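Local coordinates for heme-binding protein A (PDB 3TPA) that probably binds glutathione as an extracytoplasmic solute-binding protein of the GbpA family, despite a name that points to heme, at residues L21-I25 and D160-Y165; Y40-V44 and P55-W61; T400-F405 and N436-W440. The protein carries 1 engineered substitution. All coordinates share one frame; numbering follows the deposited sequence.

In the fold
Contacts 1 and 2 lie on the same side of the chain's centre, their centres about 14 Å apart, and they touch: the N of I164 approaches the O of N41 at 3.0 Å and S163 OG approaches R42 NH1 at 3.2 Å, both probable hydrogen bonds. Residues 40-44 and 55-61 fall within the sequence span between the two segments of contact 1. Contact 3 comes later in the chain, its centre about 34 Å from that of contact 1, with nearest atoms about 20 Å apart. It lies across the chain's centre from contact 2, about 40 Å between centres. This separation is consistent with the two lobes of a periplasmic binding protein, between which ligand is usually enclosed.

Contact 1 of 3, residues L21-I25 and D160-Y165; sequences LSPAI and DFLSIY
Y165 reaches with its phenol end into the turn S22-A24, and its OH carries both hydrogen bonds across the contact. The hydroxyl donates to S22 OG at 2.7 Å and accepts from the backbone N of A24 at 3.0 Å, the latter bond nearly straight at 173°. With chi1 at 172°, its OG anti to the backbone N, S22 reaches the ring edge, near the ring plane; the same oxygen also bonds D183. P23 and Y165 lie side by side, pointing opposite ways, with P23 CD 3.3 Å from Y165 OH, while the methyl of A24 meets the ring obliquely, A24 CB to Y165 CE2 4.1 Å. CB and CG of the proline also pack on the D160-S163 turn: P23 CB sits 3.2 Å from D160 O, and P23 CG 3.7 Å from S163 OG. D160 O is gripped twice, by S163 N and by S163 OG at 2.7 Å, the hydroxyl lying on a lone pair in the carbonyl plane. Seven buried residues thus join two short 3-10 turns, bringing the loop after strand 9-14 against the loop before helix 167-175 in a protein of the periplasmic binding protein fold.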
loop_
_atom_site.group_PDB
_atom_site.type_symbol
_atom_site.label_atom_id
_atom_site.label_comp_id
_atom_site.label_asym_id
_atom_site.label_seq_id
_atom_site.Cartn_x
_atom_site.Cartn_y
_atom_site.Cartn_z
ATOM N N LEU A 21 16.445 -8.386 3.618
ATOM C CA LEU A 21 15.855 -9.540 2.929
ATOM C C LEU A 21 14.942 -10.366 3.844
ATOM O O LEU A 21 14.845 -11.591 3.715
ATOM C CB LEU A 21 16.946 -10.429 2.335
ATOM C CG LEU A 21 17.774 -9.780 1.221
ATOM C CD1 LEU A 21 18.984 -10.620 0.914
ATOM C CD2 LEU A 21 16.937 -9.545 -0.043
ATOM N N SER A 22 14.285 -9.683 4.773
ATOM C CA SER A 22 13.410 -10.340 5.740
ATOM C C SER A 22 12.131 -9.534 5.860
ATOM O O SER A 22 12.132 -8.478 6.488
ATOM C CB SER A 22 14.095 -10.435 7.105
ATOM O OG SER A 22 13.214 -10.902 8.125
ATOM N N PRO A 23 11.037 -10.018 5.244
ATOM C CA PRO A 23 9.776 -9.260 5.217
ATOM C C PRO A 23 9.221 -8.870 6.573
ATOM O O PRO A 23 8.629 -7.803 6.658
ATOM C CB PRO A 23 8.784 -10.196 4.488
ATOM C CG PRO A 23 9.483 -11.490 4.308
ATOM C CD PRO A 23 10.963 -11.235 4.418
ATOM N N ALA A 24 9.388 -9.687 7.611
ATOM C CA ALA A 24 8.811 -9.348 8.914
ATOM C C ALA A 24 9.334 -8.006 9.449
ATOM O O ALA A 24 8.626 -7.289 10.164
ATOM C CB ALA A 24 9.083 -10.465 9.935
ATOM N N ILE A 25 10.572 -7.669 9.106
ATOM C CA ILE A 25 11.228 -6.492 9.703
ATOM C C ILE A 25 11.555 -5.375 8.720
ATOM O O ILE A 25 12.449 -4.574 8.956
ATOM C CB ILE A 25 12.519 -6.874 10.470
ATOM C CG1 ILE A 25 13.520 -7.549 9.535
ATOM C CG2 ILE A 25 12.196 -7.809 11.629
ATOM C CD1 ILE A 25 14.898 -7.770 10.150
ATOM N N ASP A 160 2.856 -9.029 2.734
ATOM C CA ASP A 160 4.237 -9.522 2.746
ATOM C C ASP A 160 4.851 -9.758 4.116
ATOM O O ASP A 160 5.597 -10.732 4.294
ATOM C CB ASP A 160 5.129 -8.586 1.943
ATOM C CG ASP A 160 4.686 -8.472 0.518
ATOM O OD1 ASP A 160 3.602 -7.915 0.286
ATOM O OD2 ASP A 160 5.410 -8.943 -0.367
ATOM N N PHE A 161 4.555 -8.877 5.073
ATOM C CA PHE A 161 5.131 -8.980 6.418
ATOM C C PHE A 161 4.705 -10.260 7.153
ATOM O O PHE A 161 5.342 -10.685 8.126
ATOM C CB PHE A 161 4.793 -7.729 7.263
ATOM C CG PHE A 161 3.379 -7.700 7.849
ATOM C CD1 PHE A 161 3.166 -7.943 9.205
ATOM C CD2 PHE A 161 2.289 -7.357 7.065
ATOM C CE1 PHE A 161 1.905 -7.868 9.752
ATOM C CE2 PHE A 161 1.000 -7.285 7.610
ATOM C CZ PHE A 161 0.807 -7.540 8.950
ATOM N N LEU A 162 3.640 -10.886 6.673
ATOM C CA LEU A 162 3.185 -12.148 7.279
ATOM C C LEU A 162 3.607 -13.383 6.474
ATOM O O LEU A 162 2.960 -14.422 6.514
ATOM C CB LEU A 162 1.671 -12.102 7.579
ATOM C CG LEU A 162 1.345 -11.102 8.696
ATOM C CD1 LEU A 162 -0.173 -10.970 8.919
ATOM C CD2 LEU A 162 2.027 -11.490 10.031
ATOM N N SER A 163 4.716 -13.256 5.753
ATOM C CA SER A 163 5.349 -14.396 5.097
ATOM C C SER A 163 5.704 -15.439 6.138
ATOM O O SER A 163 6.061 -15.100 7.269
ATOM C CB SER A 163 6.625 -13.961 4.392
ATOM O OG SER A 163 6.328 -13.157 3.269
ATOM N N ILE A 164 5.610 -16.709 5.761
ATOM C CA ILE A 164 5.856 -17.780 6.719
ATOM C C ILE A 164 7.299 -18.262 6.610
ATOM O O ILE A 164 7.729 -18.739 5.550
ATOM C CB ILE A 164 4.876 -18.947 6.509
ATOM C CG1 ILE A 164 3.421 -18.462 6.616
ATOM C CG2 ILE A 164 5.151 -20.076 7.495
ATOM C CD1 ILE A 164 3.086 -17.768 7.918
ATOM N N TYR A 165 8.036 -18.094 7.708
ATOM C CA TYR A 165 9.405 -18.562 7.856
ATOM C C TYR A 165 9.441 -20.002 8.382
ATOM O O TYR A 165 8.435 -20.557 8.816
ATOM C CB TYR A 165 10.126 -17.710 8.894
ATOM C CG TYR A 165 10.361 -16.259 8.519
ATOM C CD1 TYR A 165 11.661 -15.762 8.358
ATOM C CD2 TYR A 165 9.294 -15.386 8.332
ATOM C CE1 TYR A 165 11.884 -14.416 8.024
ATOM C CE2 TYR A 165 9.504 -14.063 8.005
ATOM C CZ TYR A 165 10.796 -13.579 7.851
ATOM O OH TYR A 165 10.978 -12.250 7.522
#

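Contact 2 of 3, residues Y40-V44 and P55-W61; sequences YNRLV and PGLAERW
The carbonyl oxygen of L43 is held from two backbone positions of the facing segment. A58 N donates to L43 O at 2.9 Å, lying on a lone pair in the carbonyl plane with an N-H angle of 162°; G56 N adds a weak, bent bond to the same oxygen. L57 N lies between these two donors in sequence but turns its proton to the O of R42, 3.0 Å away and almost straight at 171°. These bonds tie the approach to strand 44-46 against strand 53-63, two neighbours at one end of a five-stranded antiparallel sheet, where V44 and P55 form a non-hydrogen-bonded pair whose side chains diverge. G56 has no side chain to hold the backbones apart on the side where R42 O and L43 O lie, and its CA comes within 4.1 Å of V44 CA.

Apolar groups fill the flanks. The branch point of L57 sits against the root of the N41 side chain, L57 CG to N41 CB 3.6 Å, while the amide of N41 leads off to T189, E45 and Y211. R42 starts out away from residues 55-61; its guanidinium bonds S36 O and makes a salt bridge with E45. L43 extends CD2 to the methyl of A58, and F72 and L74 of strand 69-74 and V97 and F101 of helix 94-105 also touch this leucine. Farther along, past the classic bulge that E59 and R60 make opposite Y73, W61 holds CG between its backbone N and carbonyl carbon (chi1 66°), which brings the indole to V44. The two side chains cross at about a right angle. V44 CG1, anti to its own carbonyl carbon, stands over the indole face as a CH-pi contact, 3.8 Å from the centroid of the six-membered ring and nearest to CE3 and CZ3.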
loop_
_atom_site.group_PDB
_atom_site.type_symbol
_atom_site.label_atom_id
_atom_site.label_comp_id
_atom_site.label_asym_id
_atom_site.label_seq_id
_atom_site.Cartn_x
_atom_site.Cartn_y
_atom_site.Cartn_z
ATOM N N TYR A 40 9.097 -16.352 -0.403
ATOM C CA TYR A 40 8.153 -16.786 0.639
ATOM C C TYR A 40 6.716 -16.944 0.125
ATOM O O TYR A 40 6.413 -16.568 -1.005
ATOM C CB TYR A 40 8.144 -15.761 1.778
ATOM C CG TYR A 40 9.427 -15.697 2.591
ATOM C CD1 TYR A 40 9.634 -16.570 3.642
ATOM C CD2 TYR A 40 10.410 -14.744 2.330
ATOM C CE1 TYR A 40 10.782 -16.521 4.408
ATOM C CE2 TYR A 40 11.579 -14.686 3.102
ATOM C CZ TYR A 40 11.750 -15.588 4.144
ATOM O OH TYR A 40 12.884 -15.580 4.940
ATOM N N ASN A 41 5.847 -17.500 0.979
ATOM C CA ASN A 41 4.393 -17.511 0.779
ATOM C C ASN A 41 3.704 -17.012 2.013
ATOM O O ASN A 41 4.321 -16.936 3.071
ATOM C CB ASN A 41 3.876 -18.921 0.501
ATOM C CG ASN A 41 4.224 -19.397 -0.890
ATOM O OD1 ASN A 41 4.979 -20.352 -1.069
ATOM N ND2 ASN A 41 3.686 -18.714 -1.887
ATOM N N ARG A 42 2.419 -16.683 1.872
ATOM C CA ARG A 42 1.569 -16.307 2.998
ATOM C C ARG A 42 0.452 -17.330 3.132
ATOM O O ARG A 42 0.269 -18.155 2.254
ATOM C CB ARG A 42 0.951 -14.920 2.761
ATOM C CG ARG A 42 1.846 -13.727 3.122
ATOM C CD ARG A 42 3.163 -13.677 2.346
ATOM N NE ARG A 42 2.941 -13.616 0.907
ATOM C CZ ARG A 42 3.903 -13.772 0.009
ATOM N NH1 ARG A 42 5.138 -13.987 0.420
ATOM N NH2 ARG A 42 3.635 -13.717 -1.289
ATOM N N LEU A 43 -0.300 -17.267 4.234
ATOM C CA LEU A 43 -1.415 -18.184 4.473
ATOM C C LEU A 43 -2.408 -18.135 3.312
ATOM O O LEU A 43 -2.759 -19.174 2.740
ATOM C CB LEU A 43 -2.106 -17.875 5.805
ATOM C CG LEU A 43 -1.389 -18.404 7.058
ATOM C CD1 LEU A 43 -2.018 -17.854 8.324
ATOM C CD2 LEU A 43 -1.408 -19.941 7.067
ATOM N N VAL A 44 -2.839 -16.927 2.963
ATOM C CA VAL A 44 -3.607 -16.683 1.736
ATOM C C VAL A 44 -2.888 -15.607 0.920
ATOM O O VAL A 44 -2.147 -14.796 1.480
ATOM C CB VAL A 44 -5.059 -16.246 2.041
ATOM C CG1 VAL A 44 -5.739 -17.261 2.957
ATOM C CG2 VAL A 44 -5.084 -14.838 2.683
ATOM N N PRO A 55 -6.507 -19.172 -1.733
ATOM C CA PRO A 55 -5.668 -20.047 -0.889
ATOM C C PRO A 55 -4.162 -19.947 -1.154
ATOM O O PRO A 55 -3.739 -19.876 -2.304
ATOM C CB PRO A 55 -6.164 -21.451 -1.245
ATOM C CG PRO A 55 -7.629 -21.227 -1.545
ATOM C CD PRO A 55 -7.678 -19.894 -2.275
ATOM N N GLY A 56 -3.376 -19.936 -0.082
ATOM C CA GLY A 56 -1.925 -19.955 -0.170
ATOM C C GLY A 56 -1.379 -21.169 0.569
ATOM O O GLY A 56 -1.625 -22.302 0.169
ATOM N N LEU A 57 -0.654 -20.945 1.661
ATOM C CA LEU A 57 -0.189 -22.061 2.474
ATOM C C LEU A 57 -1.347 -22.682 3.264
ATOM O O LEU A 57 -1.268 -23.827 3.708
ATOM C CB LEU A 57 0.923 -21.607 3.406
ATOM C CG LEU A 57 2.219 -21.261 2.673
ATOM C CD1 LEU A 57 3.248 -20.816 3.685
ATOM C CD2 LEU A 57 2.702 -22.471 1.892
ATOM N N ALA A 58 -2.418 -21.913 3.450
ATOM C CA ALA A 58 -3.679 -22.477 3.900
ATOM C C ALA A 58 -4.453 -22.933 2.667
ATOM O O ALA A 58 -4.734 -22.133 1.770
ATOM C CB ALA A 58 -4.493 -21.454 4.690
ATOM N N GLU A 59 -4.779 -24.222 2.607
ATOM C CA GLU A 59 -5.516 -24.737 1.464
ATOM C C GLU A 59 -6.946 -24.236 1.556
ATOM O O GLU A 59 -7.611 -24.038 0.546
ATOM C CB GLU A 59 -5.468 -26.268 1.420
ATOM C CG GLU A 59 -6.154 -26.944 2.585
ATOM C CD GLU A 59 -5.870 -28.436 2.629
ATOM O OE1 GLU A 59 -5.269 -28.966 1.666
ATOM O OE2 GLU A 59 -6.243 -29.079 3.632
ATOM N N ARG A 60 -7.415 -24.026 2.779
ATOM C CA ARG A 60 -8.728 -23.427 2.988
ATOM C C ARG A 60 -8.816 -22.801 4.372
ATOM O O ARG A 60 -7.945 -23.014 5.212
ATOM C CB ARG A 60 -9.841 -24.454 2.775
ATOM C CG ARG A 60 -9.854 -25.583 3.770
ATOM C CD ARG A 60 -11.108 -26.458 3.618
ATOM N NE ARG A 60 -11.242 -27.330 4.778
ATOM C CZ ARG A 60 -12.050 -27.094 5.804
ATOM N NH1 ARG A 60 -12.835 -26.025 5.802
ATOM N NH2 ARG A 60 -12.080 -27.939 6.825
ATOM N N TRP A 61 -9.854 -22.004 4.596
ATOM C CA TRP A 61 -10.044 -21.362 5.893
ATOM C C TRP A 61 -11.520 -21.146 6.182
ATOM O O TRP A 61 -12.342 -21.099 5.261
ATOM C CB TRP A 61 -9.280 -20.033 5.983
ATOM C CG TRP A 61 -9.767 -18.961 5.051
ATOM C CD1 TRP A 61 -10.613 -17.930 5.353
ATOM C CD2 TRP A 61 -9.440 -18.817 3.667
ATOM N NE1 TRP A 61 -10.830 -17.155 4.240
ATOM C CE2 TRP A 61 -10.124 -17.680 3.191
ATOM C CE3 TRP A 61 -8.646 -19.545 2.779
ATOM C CZ2 TRP A 61 -10.032 -17.258 1.875
ATOM C CZ3 TRP A 61 -8.556 -19.128 1.479
ATOM C CH2 TRP A 61 -9.246 -17.996 1.035
#

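Contact 3 of 3, residues T400-F405 and N436-W440; sequences TREGEF and NYSRW
T400 and Y437 meet where helix 393-401 ends in a Schellman motif, G403 at positive phi being the first residue to leave the helix. CG2 of T400 stands over one face of the Y437 ring, 3.6 Å from its centroid and 17° off the normal, a CH-pi contact. With OG1 anti to the carbonyl carbon (chi1 -72°), this methyl falls anti to the backbone N and reaches the ring, while OG1 bonds F396 O and Y410 OH. In one of its two modelled conformers R401 runs alongside the tyrosine in the same direction, R401 CG 3.9 Å from Y437 CE1. F405 presents an edge, its CE2 lying 3.3 Å from Y437 O near the ring plane, and Y410 packs edge-to-face with both F405 and Y437.

Direct polar contact falls to R439, which crosses to the end of the helix. Its NH2 donates to R401 O at 2.7 Å, on a lone pair in the carbonyl plane, although the N-H angle is bent to 136°. The guanidinium thus meets one carbonyl of the last turn; T400 O is already bonded by G403 N.

Waters sit in the remaining polar gap. One lies within bonding distance of R401 O and N436 O. Another comes within 2.9 Å of T400 O and 2.6 Å of Y437 O, and it accepts from R439 NE at 3.0 Å.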
loop_
_atom_site.group_PDB
_atom_site.type_symbol
_atom_site.label_atom_id
_atom_site.label_comp_id
_atom_site.label_asym_id
_atom_site.label_seq_id
_atom_site.Cartn_x
_atom_site.Cartn_y
_atom_site.Cartn_z
ATOM N N THR A 400 -0.111 19.565 12.064
ATOM C CA THR A 400 -1.308 19.227 11.318
ATOM C C THR A 400 -2.184 18.327 12.193
ATOM O O THR A 400 -3.373 18.601 12.375
ATOM C CB THR A 400 -0.987 18.549 9.973
ATOM O OG1 THR A 400 -0.439 19.514 9.069
ATOM C CG2 THR A 400 -2.249 17.973 9.351
ATOM N N ARG A 401 -1.588 17.259 12.735
ATOM C CA ARG A 401 -2.308 16.355 13.621
ATOM C C ARG A 401 -2.955 17.121 14.778
ATOM O O ARG A 401 -4.072 16.820 15.189
ATOM C CB ARG A 401 -1.374 15.253 14.144
ATOM C CG ARG A 401 -0.831 14.345 13.040
ATOM C CD ARG A 401 -0.039 13.163 13.595
ATOM N NE ARG A 401 1.268 13.548 14.126
ATOM C CZ ARG A 401 2.428 13.330 13.508
ATOM N NH1 ARG A 401 2.463 12.725 12.331
ATOM N NH2 ARG A 401 3.565 13.709 14.072
ATOM N N GLU A 402 -2.257 18.128 15.287
ATOM C CA GLU A 402 -2.771 18.909 16.413
ATOM C C GLU A 402 -3.790 19.980 16.045
ATOM O O GLU A 402 -4.335 20.639 16.921
ATOM C CB GLU A 402 -1.612 19.533 17.187
ATOM C CG GLU A 402 -0.754 18.498 17.892
ATOM C CD GLU A 402 0.530 19.086 18.406
ATOM O OE1 GLU A 402 0.797 20.264 18.092
ATOM O OE2 GLU A 402 1.270 18.368 19.110
ATOM N N GLY A 403 -4.048 20.168 14.755
ATOM C CA GLY A 403 -5.091 21.102 14.342
ATOM C C GLY A 403 -4.685 22.561 14.218
ATOM O O GLY A 403 -5.533 23.449 14.236
ATOM N N GLU A 404 -3.390 22.822 14.080
ATOM C CA GLU A 404 -2.923 24.185 13.815
ATOM C C GLU A 404 -3.139 24.661 12.376
ATOM O O GLU A 404 -3.277 25.860 12.131
ATOM C CB GLU A 404 -1.439 24.324 14.142
ATOM C CG GLU A 404 -1.118 24.360 15.621
ATOM C CD GLU A 404 0.317 24.772 15.872
ATOM O OE1 GLU A 404 0.721 25.858 15.392
ATOM O OE2 GLU A 404 1.041 23.999 16.533
ATOM N N PHE A 405 -3.149 23.742 11.417
ATOM C CA PHE A 405 -3.258 24.148 10.018
ATOM C C PHE A 405 -4.669 24.609 9.703
ATOM O O PHE A 405 -5.607 24.387 10.497
ATOM C CB PHE A 405 -2.887 22.994 9.083
ATOM C CG PHE A 405 -3.988 21.987 8.905
ATOM C CD1 PHE A 405 -4.605 21.825 7.673
ATOM C CD2 PHE A 405 -4.427 21.231 9.977
ATOM C CE1 PHE A 405 -5.633 20.902 7.501
ATOM C CE2 PHE A 405 -5.455 20.316 9.823
ATOM C CZ PHE A 405 -6.057 20.148 8.574
ATOM N N ASN A 436 -6.758 11.633 11.033
ATOM C CA ASN A 436 -7.939 12.353 10.563
ATOM C C ASN A 436 -7.590 13.813 10.715
ATOM O O ASN A 436 -7.892 14.452 11.733
ATOM C CB ASN A 436 -9.193 11.937 11.370
ATOM C CG ASN A 436 -10.447 12.740 11.011
ATOM O OD1 ASN A 436 -10.371 13.762 10.338
ATOM N ND2 ASN A 436 -11.616 12.281 11.496
ATOM N N TYR A 437 -6.895 14.330 9.702
ATOM C CA TYR A 437 -6.358 15.687 9.723
ATOM C C TYR A 437 -7.482 16.720 9.750
ATOM O O TYR A 437 -7.414 17.696 10.492
ATOM C CB TYR A 437 -5.507 15.927 8.490
ATOM C CG TYR A 437 -4.193 15.180 8.464
ATOM C CD1 TYR A 437 -3.718 14.521 9.583
ATOM C CD2 TYR A 437 -3.408 15.172 7.320
ATOM C CE1 TYR A 437 -2.510 13.859 9.562
ATOM C CE2 TYR A 437 -2.198 14.516 7.289
ATOM C CZ TYR A 437 -1.750 13.864 8.416
ATOM O OH TYR A 437 -0.537 13.211 8.377
ATOM N N SER A 438 -8.518 16.488 8.947
ATOM C CA SER A 438 -9.644 17.428 8.862
ATOM C C SER A 438 -10.442 17.570 10.169
ATOM O O SER A 438 -11.118 18.575 10.375
ATOM C CB SER A 438 -10.598 17.035 7.719
ATOM O OG SER A 438 -11.372 15.900 8.068
ATOM N N ARG A 439 -10.370 16.563 11.036
ATOM C CA ARG A 439 -11.104 16.570 12.315
ATOM C C ARG A 439 -12.601 16.413 12.140
ATOM O O ARG A 439 -13.368 16.620 13.079
ATOM C CB ARG A 439 -10.835 17.844 13.127
ATOM C CG ARG A 439 -9.357 18.173 13.320
ATOM C CD ARG A 439 -9.115 18.648 14.771
ATOM N NE ARG A 439 -7.739 18.404 15.155
ATOM C CZ ARG A 439 -7.331 18.192 16.391
ATOM N NH1 ARG A 439 -8.193 18.192 17.394
ATOM N NH2 ARG A 439 -6.053 17.980 16.609
ATOM N N TRP A 440 -13.026 16.050 10.938
ATOM C CA TRP A 440 -14.451 15.879 10.679
ATOM C C TRP A 440 -14.955 14.563 11.256
ATOM O O TRP A 440 -14.247 13.553 11.241
ATOM C CB TRP A 440 -14.734 15.915 9.178
ATOM C CG TRP A 440 -16.182 15.656 8.817
ATOM C CD1 TRP A 440 -17.230 16.536 8.913
ATOM C CD2 TRP A 440 -16.726 14.447 8.278
ATOM N NE1 TRP A 440 -18.401 15.928 8.491
ATOM C CE2 TRP A 440 -18.109 14.655 8.083
ATOM C CE3 TRP A 440 -16.177 13.207 7.937
ATOM C CZ2 TRP A 440 -18.943 13.672 7.574
ATOM C CZ3 TRP A 440 -17.022 12.219 7.436
ATOM C CH2 TRP A 440 -18.388 12.459 7.274
HETATM O O HOH W 1 -6.081 17.768 12.777
HETATM O O HOH W 2 -6.219 14.943 13.898
HETATM O O HOH W 3 0.468 11.844 10.528
#